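Local coordinates for ribosome-inactivating protein (Lychnis chalcedonica, PDB 2G5X), which belongs to the plant ribosome-inactivating protein family, whose fold packs helices against a mixed beta-sheet, at residues D18-E23 / V46-V51. Residues are numbered along the deposited sequence; the frame is centred on the assembly and turned at random. Where two conformers were deposited one is given.
Sequences DSLREE and VLVNLV
Leu-20 and Val-46 meet through single methyl groups, CD1 of the leucine lying 3.6 Å from CG1 of the valine, where helix 10-25 packs on strand 45-51. Together with strand 3-5, these elements form the beta-alpha-beta unit that opens the ribosome-inactivating protein fold. Leu-20 CD1 also lies 3.6 Å from Val-48 CG2, so one methyl bridges two residues on the same side of the strand. The two side chains are met differently: Leu-20 runs obliquely to Val-46 but roughly perpendicular to Val-48. In Leu-20, chi1 of 178° sets CG anti to the backbone N, and chi2 of 55° then turns the CD1 branch to the strand although CB does not point there. No hydrogen bond crosses the interface, and the segment axes, nearly antiparallel at 167°, come no closer than 9.5 Å, as fits helix-on-sheet packing. Helix 154-173 adds Val-168 against Leu-20, while within the sheet backbone hydrogen bonds join Val-46 to Phe-63 and Val-48 to Leu-61 of the antiparallel neighbour, strand 58-64. One turn on from Leu-20, the CB of Glu-23 rests 3.9 Å from the same Val-46 CG1, which is thus touched by two helix residues. Only the aliphatic base of Glu-23 takes part; its carboxylate oxygen OE2 forms a salt bridge with Arg-26 NH1.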
# COMPACT_ATOMS: atom_id res chain seq x y z
N ASP A 18 -6.08 6.52 -8.48
CA ASP A 18 -6.54 7.91 -8.40
C ASP A 18 -7.53 8.04 -7.24
O ASP A 18 -7.50 9.04 -6.52
CB ASP A 18 -7.20 8.36 -9.71
CG ASP A 18 -6.19 8.81 -10.76
OD1 ASP A 18 -5.03 9.11 -10.38
OD2 ASP A 18 -6.55 8.88 -11.95
N SER A 19 -8.38 7.04 -7.06
CA SER A 19 -9.35 7.07 -5.97
C SER A 19 -8.62 7.09 -4.63
O SER A 19 -8.97 7.84 -3.72
CB SER A 19 -10.28 5.86 -6.02
OG SER A 19 -11.03 5.73 -4.83
N LEU A 20 -7.59 6.25 -4.52
CA LEU A 20 -6.81 6.17 -3.30
C LEU A 20 -6.07 7.49 -3.02
O LEU A 20 -6.07 7.98 -1.89
CB LEU A 20 -5.80 5.02 -3.40
CG LEU A 20 -4.85 4.83 -2.21
CD1 LEU A 20 -5.65 4.69 -0.92
CD2 LEU A 20 -3.97 3.61 -2.45
N ARG A 21 -5.46 8.06 -4.05
CA ARG A 21 -4.73 9.32 -3.91
C ARG A 21 -5.64 10.42 -3.37
O ARG A 21 -5.26 11.17 -2.48
CB ARG A 21 -4.14 9.75 -5.25
CG ARG A 21 -2.93 8.92 -5.69
CD ARG A 21 -2.75 8.98 -7.20
NE ARG A 21 -1.58 8.22 -7.64
CZ ARG A 21 -1.41 7.76 -8.88
NH1 ARG A 21 -2.33 7.98 -9.81
NH2 ARG A 21 -0.32 7.07 -9.18
N GLU A 22 -6.85 10.50 -3.92
CA GLU A 22 -7.81 11.51 -3.50
C GLU A 22 -8.19 11.35 -2.03
O GLU A 22 -8.36 12.35 -1.32
CB GLU A 22 -9.08 11.44 -4.36
CG GLU A 22 -8.87 11.82 -5.82
CD GLU A 22 -8.73 13.32 -6.03
OE1 GLU A 22 -8.42 13.73 -7.16
OE2 GLU A 22 -8.94 14.09 -5.07
N GLU A 23 -8.32 10.11 -1.57
CA GLU A 23 -8.68 9.88 -0.17
C GLU A 23 -7.60 10.39 0.78
O GLU A 23 -7.91 10.96 1.83
CB GLU A 23 -8.94 8.39 0.07
CG GLU A 23 -10.24 7.90 -0.55
CD GLU A 23 -11.43 8.76 -0.15
OE1 GLU A 23 -11.94 9.52 -1.00
OE2 GLU A 23 -11.85 8.68 1.02
N VAL A 46 -6.94 5.18 5.83
CA VAL A 46 -7.61 5.00 4.56
C VAL A 46 -7.69 3.50 4.31
O VAL A 46 -6.66 2.81 4.34
CB VAL A 46 -6.82 5.67 3.41
CG1 VAL A 46 -7.51 5.39 2.08
CG2 VAL A 46 -6.73 7.17 3.65
N LEU A 47 -8.90 2.99 4.10
CA LEU A 47 -9.09 1.57 3.86
C LEU A 47 -9.08 1.28 2.37
O LEU A 47 -9.58 2.08 1.57
CB LEU A 47 -10.40 1.09 4.48
CG LEU A 47 -10.55 1.26 6.00
CD1 LEU A 47 -11.87 0.63 6.44
CD2 LEU A 47 -9.39 0.60 6.72
N VAL A 48 -8.51 0.13 2.01
CA VAL A 48 -8.41 -0.30 0.63
C VAL A 48 -8.83 -1.77 0.50
O VAL A 48 -8.33 -2.62 1.23
CB VAL A 48 -6.95 -0.16 0.13
CG1 VAL A 48 -6.76 -0.92 -1.18
CG2 VAL A 48 -6.61 1.31 -0.05
N ASN A 49 -9.75 -2.05 -0.42
CA ASN A 49 -10.19 -3.42 -0.63
C ASN A 49 -9.47 -4.07 -1.81
O ASN A 49 -9.40 -3.49 -2.89
CB ASN A 49 -11.69 -3.47 -0.93
CG ASN A 49 -12.55 -3.50 0.33
OD1 ASN A 49 -12.06 -3.32 1.44
ND2 ASN A 49 -13.85 -3.71 0.14
N LEU A 50 -8.91 -5.25 -1.59
CA LEU A 50 -8.26 -6.01 -2.65
C LEU A 50 -9.17 -7.24 -2.80
O LEU A 50 -9.46 -7.92 -1.81
CB LEU A 50 -6.84 -6.45 -2.25
CG LEU A 50 -5.77 -5.35 -2.12
CD1 LEU A 50 -4.41 -6.00 -1.82
CD2 LEU A 50 -5.69 -4.54 -3.41
N VAL A 51 -9.63 -7.51 -4.02
CA VAL A 51 -10.54 -8.63 -4.26
C VAL A 51 -10.00 -9.59 -5.32
O VAL A 51 -9.49 -9.14 -6.35
CB VAL A 51 -11.92 -8.13 -4.74
CG1 VAL A 51 -12.89 -9.30 -4.88
CG2 VAL A 51 -12.47 -7.09 -3.76